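Local coordinates for ribonuclease J (Methanolobus psychrophilus R15, PDB 5HAB), which probably degrades RNA as a metal-dependent exoribonuclease of the beta-CASP family, with a metallo-beta-lactamase fold at its core, at residues Gly111-Pro114 / Lys115-Arg119; Ala183-Pro187 / Ser188-Val192; Arg201-Leu205 / Gly206-Asp210. The protein carries 1 engineered substitution. All coordinates share one frame; numbering follows the deposited sequence.

Contact 1: residues Gly111-Pro114 / Lys115-Arg119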
# COMPACT_ATOMS: atom_id res chain seq x y z
N GLY B 111 -25.80 14.87 -12.47
CA GLY B 111 -25.78 15.62 -11.23
C GLY B 111 -25.72 17.14 -11.36
O GLY B 111 -26.15 17.86 -10.47
N ALA B 112 -25.18 17.62 -12.48
CA ALA B 112 -25.07 19.06 -12.71
C ALA B 112 -26.09 19.57 -13.73
O ALA B 112 -26.10 20.76 -14.05
CB ALA B 112 -23.66 19.42 -13.17
N ILE B 113 -26.93 18.68 -14.25
CA ILE B 113 -28.01 19.07 -15.16
C ILE B 113 -28.82 20.27 -14.63
O ILE B 113 -28.94 21.28 -15.34
CB ILE B 113 -28.94 17.88 -15.49
CG1 ILE B 113 -28.27 16.91 -16.46
CG2 ILE B 113 -30.26 18.37 -16.07
CD1 ILE B 113 -28.09 17.47 -17.85
N PRO B 114 -29.34 20.20 -13.39
CA PRO B 114 -30.16 21.31 -12.90
C PRO B 114 -29.41 22.62 -12.71
O PRO B 114 -30.04 23.64 -12.42
CB PRO B 114 -30.67 20.81 -11.54
CG PRO B 114 -30.46 19.35 -11.55
CD PRO B 114 -29.24 19.14 -12.37
N LYS B 115 -28.09 22.61 -12.86
CA LYS B 115 -27.31 23.80 -12.59
C LYS B 115 -26.79 24.48 -13.86
O LYS B 115 -26.57 25.69 -13.88
CB LYS B 115 -26.14 23.46 -11.66
CG LYS B 115 -26.50 23.53 -10.18
CD LYS B 115 -27.41 24.72 -9.89
CE LYS B 115 -28.02 24.63 -8.51
NZ LYS B 115 -27.01 24.83 -7.44
N LEU B 116 -26.61 23.70 -14.93
CA LEU B 116 -26.01 24.24 -16.15
C LEU B 116 -26.89 24.06 -17.39
O LEU B 116 -26.74 24.81 -18.36
CB LEU B 116 -24.64 23.59 -16.40
CG LEU B 116 -23.56 23.68 -15.32
CD1 LEU B 116 -22.39 22.79 -15.69
CD2 LEU B 116 -23.10 25.12 -15.14
N ALA B 117 -27.78 23.07 -17.38
CA ALA B 117 -28.53 22.76 -18.59
C ALA B 117 -29.48 23.89 -19.02
O ALA B 117 -29.72 24.09 -20.21
CB ALA B 117 -29.32 21.47 -18.41
N HIS B 118 -30.00 24.64 -18.05
CA HIS B 118 -31.02 25.65 -18.33
C HIS B 118 -30.47 26.86 -19.08
O HIS B 118 -31.24 27.71 -19.52
CB HIS B 118 -31.70 26.10 -17.04
CG HIS B 118 -30.78 26.79 -16.08
ND1 HIS B 118 -30.34 28.08 -16.26
CD2 HIS B 118 -30.24 26.37 -14.91
CE1 HIS B 118 -29.55 28.43 -15.26
NE2 HIS B 118 -29.47 27.41 -14.43
N ARG B 119 -29.15 26.95 -19.20
CA ARG B 119 -28.52 28.05 -19.92
C ARG B 119 -28.37 27.78 -21.41
O ARG B 119 -28.02 28.67 -22.18
CB ARG B 119 -27.16 28.37 -19.32
CG ARG B 119 -27.26 29.13 -18.02
CD ARG B 119 -25.91 29.63 -17.55
NE ARG B 119 -26.02 30.15 -16.19
CZ ARG B 119 -25.73 29.45 -15.10
NH1 ARG B 119 -25.33 28.19 -15.23
NH2 ARG B 119 -25.86 29.99 -13.90

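Contact 2: residues Ala183-Pro187 / Ser188-Val192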
# COMPACT_ATOMS: atom_id res chain seq x y z
N ALA B 183 -23.37 7.42 -30.57
CA ALA B 183 -22.68 7.66 -31.83
C ALA B 183 -23.26 8.89 -32.53
O ALA B 183 -24.45 8.95 -32.84
CB ALA B 183 -22.77 6.45 -32.74
N ILE B 184 -22.41 9.88 -32.76
CA ILE B 184 -22.77 11.08 -33.49
C ILE B 184 -22.35 10.92 -34.94
O ILE B 184 -21.17 10.97 -35.27
CB ILE B 184 -22.15 12.33 -32.85
CG1 ILE B 184 -22.65 12.48 -31.41
CG2 ILE B 184 -22.45 13.57 -33.67
CD1 ILE B 184 -22.02 13.61 -30.66
N HIS B 185 -23.33 10.71 -35.81
CA HIS B 185 -23.06 10.55 -37.23
C HIS B 185 -22.98 11.90 -37.92
O HIS B 185 -23.89 12.74 -37.80
CB HIS B 185 -24.13 9.67 -37.90
CG HIS B 185 -24.22 8.29 -37.32
ND1 HIS B 185 -23.42 7.25 -37.75
CD2 HIS B 185 -25.02 7.78 -36.35
CE1 HIS B 185 -23.73 6.16 -37.07
NE2 HIS B 185 -24.69 6.46 -36.22
N THR B 186 -21.87 12.08 -38.63
CA THR B 186 -21.55 13.29 -39.38
C THR B 186 -21.31 12.89 -40.84
O THR B 186 -21.08 11.71 -41.12
CB THR B 186 -20.28 13.99 -38.84
OG1 THR B 186 -19.11 13.33 -39.35
CG2 THR B 186 -20.25 13.98 -37.32
N PRO B 187 -21.33 13.86 -41.76
CA PRO B 187 -21.05 13.54 -43.17
C PRO B 187 -19.68 12.89 -43.41
O PRO B 187 -19.50 12.25 -44.44
CB PRO B 187 -21.13 14.90 -43.87
CG PRO B 187 -21.11 15.92 -42.78
CD PRO B 187 -21.74 15.27 -41.61
N SER B 188 -18.75 13.05 -42.47
CA SER B 188 -17.41 12.45 -42.62
C SER B 188 -17.24 11.18 -41.80
O SER B 188 -16.16 10.58 -41.81
CB SER B 188 -16.33 13.46 -42.22
OG SER B 188 -16.09 14.39 -43.26
N GLY B 189 -18.28 10.78 -41.07
CA GLY B 189 -18.19 9.59 -40.23
C GLY B 189 -18.69 9.79 -38.82
O GLY B 189 -19.27 10.84 -38.51
N ALA B 190 -18.46 8.81 -37.95
CA ALA B 190 -19.09 8.81 -36.62
C ALA B 190 -18.13 9.15 -35.48
O ALA B 190 -16.98 8.75 -35.48
CB ALA B 190 -19.73 7.45 -36.37
N VAL B 191 -18.64 9.87 -34.49
CA VAL B 191 -17.90 10.09 -33.25
C VAL B 191 -18.57 9.29 -32.15
O VAL B 191 -19.73 9.49 -31.84
CB VAL B 191 -17.84 11.58 -32.88
CG1 VAL B 191 -17.18 11.76 -31.53
CG2 VAL B 191 -17.09 12.37 -33.95
N VAL B 192 -17.83 8.37 -31.55
CA VAL B 192 -18.41 7.47 -30.55
C VAL B 192 -17.95 7.86 -29.16
O VAL B 192 -16.78 8.16 -28.92
CB VAL B 192 -18.08 6.00 -30.86
CG1 VAL B 192 -18.67 5.09 -29.80
CG2 VAL B 192 -18.61 5.63 -32.23

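Contact 3: residues Arg201-Leu205 / Gly206-Asp210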
# COMPACT_ATOMS: atom_id res chain seq x y z
N ARG B 201 -21.61 -10.08 -20.56
CA ARG B 201 -22.18 -11.07 -21.46
C ARG B 201 -23.26 -11.90 -20.79
O ARG B 201 -23.97 -12.65 -21.46
CB ARG B 201 -21.05 -11.96 -21.96
CG ARG B 201 -20.05 -11.13 -22.74
CD ARG B 201 -18.77 -11.89 -23.08
NE ARG B 201 -17.84 -11.09 -23.90
CZ ARG B 201 -17.07 -10.13 -23.41
NH1 ARG B 201 -17.14 -9.83 -22.12
NH2 ARG B 201 -16.25 -9.45 -24.20
N THR B 202 -23.39 -11.74 -19.48
CA THR B 202 -24.46 -12.38 -18.72
C THR B 202 -25.07 -11.39 -17.73
O THR B 202 -24.98 -11.59 -16.52
CB THR B 202 -23.95 -13.64 -17.96
OG1 THR B 202 -22.93 -13.27 -17.02
CG2 THR B 202 -23.38 -14.67 -18.92
N PRO B 203 -25.70 -10.32 -18.24
CA PRO B 203 -26.31 -9.33 -17.34
C PRO B 203 -27.49 -9.93 -16.59
O PRO B 203 -28.06 -10.92 -17.04
CB PRO B 203 -26.78 -8.22 -18.30
CG PRO B 203 -26.19 -8.55 -19.64
CD PRO B 203 -25.98 -10.02 -19.65
N THR B 204 -27.86 -9.33 -15.47
CA THR B 204 -29.00 -9.81 -14.71
C THR B 204 -30.26 -8.97 -14.95
O THR B 204 -31.30 -9.24 -14.36
CB THR B 204 -28.71 -9.85 -13.19
OG1 THR B 204 -28.44 -8.52 -12.72
CG2 THR B 204 -27.50 -10.74 -12.90
N LEU B 205 -30.17 -7.95 -15.80
CA LEU B 205 -31.35 -7.11 -16.06
C LEU B 205 -31.44 -6.56 -17.48
O LEU B 205 -32.45 -6.78 -18.16
CB LEU B 205 -31.38 -5.95 -15.07
CG LEU B 205 -32.77 -5.58 -14.54
CD1 LEU B 205 -33.51 -6.81 -14.05
CD2 LEU B 205 -32.67 -4.54 -13.43
N GLY B 206 -30.42 -5.84 -17.92
CA GLY B 206 -30.42 -5.26 -19.25
C GLY B 206 -30.27 -6.27 -20.37
O GLY B 206 -30.67 -7.43 -20.25
N GLU B 207 -29.68 -5.82 -21.47
CA GLU B 207 -29.47 -6.67 -22.63
C GLU B 207 -27.98 -6.90 -22.84
O GLU B 207 -27.15 -6.17 -22.31
CB GLU B 207 -30.07 -6.03 -23.89
CG GLU B 207 -31.57 -5.81 -23.84
CD GLU B 207 -32.08 -5.10 -25.08
OE1 GLU B 207 -31.47 -4.08 -25.48
OE2 GLU B 207 -33.08 -5.57 -25.66
N VAL B 208 -27.66 -7.94 -23.61
CA VAL B 208 -26.29 -8.22 -23.99
C VAL B 208 -25.81 -7.10 -24.90
O VAL B 208 -26.56 -6.64 -25.76
CB VAL B 208 -26.17 -9.60 -24.68
CG1 VAL B 208 -25.11 -9.58 -25.77
CG2 VAL B 208 -25.86 -10.67 -23.65
N PRO B 209 -24.56 -6.64 -24.70
CA PRO B 209 -24.02 -5.52 -25.49
C PRO B 209 -24.04 -5.78 -26.99
O PRO B 209 -23.96 -6.93 -27.43
CB PRO B 209 -22.57 -5.41 -24.99
CG PRO B 209 -22.31 -6.66 -24.20
CD PRO B 209 -23.62 -7.10 -23.67
N ASP B 210 -24.16 -4.71 -27.76
CA ASP B 210 -24.39 -4.81 -29.19
C ASP B 210 -23.08 -4.90 -29.95
O ASP B 210 -22.70 -3.97 -30.66
CB ASP B 210 -25.20 -3.61 -29.68
CG ASP B 210 -25.94 -3.89 -30.97
OD1 ASP B 210 -25.59 -4.87 -31.67
OD2 ASP B 210 -26.87 -3.12 -31.30

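Contact 1: residues Gly111-Pro114 / Lys115-Arg119
Ala112 and Ile113 offer their carbonyl oxygens to the residues three and four positions further on, and this makes the tight part of the contact. Ala112 O is gripped twice. Leu116 N bonds to Ala112 O at 3.1 Å, and Lys115 N lies 3.0 Å from Ala112 O. Ile113 O takes a bond from Ala117 N, at 3.0 Å, and a weak one from Leu116 N. On the buried side the Ile113 branch CG2 stands anti to the backbone N and meets Ala117 CB at 4.0 Å. Ile113 also packs on Ile134 and Ile138 of helix 128-138, while Leu116 turns to Met55 and Asp87. Ala112 CB touches Leu116 CD1 more loosely, at 4.4 Å.

The other side is looser and partly open to solvent. Pro114 and Lys115 are in contact mainly through atoms close to the backbone, and the bent lysine chain leads away. The His118 ring brings CD2, at its edge and in plane, within 3.7 Å of Pro114 O. With CG between the backbone N and the carbonyl carbon (chi1 64°), the ring is turned back toward that oxygen. Arg119 lays one guanidinium face against His118 CE1, and its NH1 bonds to Ser75 OG. The whole is a single short turn of helix with mixed i to i+3 and i to i+4 bonds, just downstream of the sequence that corresponds to the family's metal-binding HxHxDH motif, which carries the engineered alanine here.

Contact 2: residues Ala183-Pro187 / Ser188-Val192
Thr186 and Gly189 face each other across the end of a hairpin, and the threonine hydroxyl points back into the turn. A chi1 of 81° sets OG1 between the backbone N and the carbonyl carbon. From there Thr186 OG1 donates to Gly189 O at 2.6 Å and accepts from Ser188 N at 3.2 Å, the latter bond forming an ST turn. Gly189 O also accepts from Thr186 N, so two donors of one residue grip it. Gly189 N returns a bond to Thr186 O and closes the type I turn. Gly189 has a positive phi of 132°, a conformation open mainly to glycine.

Further along, Ile184 and Val191 are a hydrogen-bonded pair. Their side chains stand side by side, CB to CB 4.4 Å apart, and look with Thr186 onto strands 24-32 and 41-46. The opposite face carries Ala183, His185, Ala190 and Val192. There Ala190 CB comes obliquely to the His185 ring, 3.9 Å from ND1, while NE2 bonds to Glu168. Helix 211-220 covers much of this face through Leu217. A two-residue hairpin with one face on a second sheet and the other under a helix fits the alpha-beta-beta-alpha sandwich of metallo-beta-lactamases.

Contact 3: residues Arg201-Leu205 / Gly206-Asp210
The flat peptide group of Glu207 and Val208 has the puckered Pro203 ring over one face, and the ring touches with CG and CD. Pro203 CG lies 3.7 Å from Glu207 O, and Pro203 CD lies 4.1 Å from Val208 CG2. The Pro203 and Val208 side chains meet at a slant. Within the connection from strand 189-194 to helix 211-220, residues 201-208 form an omega loop, its end CA atoms, of Arg201 and Val208, 5.6 Å apart. The other flat group, the Arg201 guanidinium, is carried away from 206-210 on an extended chain. It has a long, weak ion pair with Glu418, and Arg201 packs on Gly254 of the second subunit.

The two halves of the loop share no hydrogen bond. They meet through apolar atoms and carbonyls. Val208 CG2 sits at the neck of the loop, where it reaches Pro203 CD and comes within 3.5 Å of Arg201 O. At the tip, Leu205 starts away from 206-210 and packs on Ile271, Ala272 and Asn275 of helix 271-283, in the beta-CASP region. Glu207 O takes a hydrogen bond from Gln173 NE2, so the carbonyl touched by the proline ring is also tied to another loop. Past the neck the chain enters helix 211-220, where Asp210 is the N-cap residue and its OD1 accepts from Arg213 N.

Overall arrangement
The three contacts come in series along the chain, all inside the range of the beta-lactamase superfamily domain. None touches another. Centres are about 26 Å (1 and 2), 25 Å (2 and 3) and 31 Å (1 and 3) apart. Contact 1 is a short helix in the connection between strands 96-102 and 124-126 of the mixed sheet that also holds 24-32. Contact 2 is a hairpin of the other mixed sheet. Contact 3 lies in the connection from that hairpin to helix 211-220, which packs on the Ala183, His185 and Ala190 face of contact 2. Its loop also reaches helix 271-283 of the beta-CASP region. Contact 1 lies nearest the bound RNA, about 8 Å by nearest atoms.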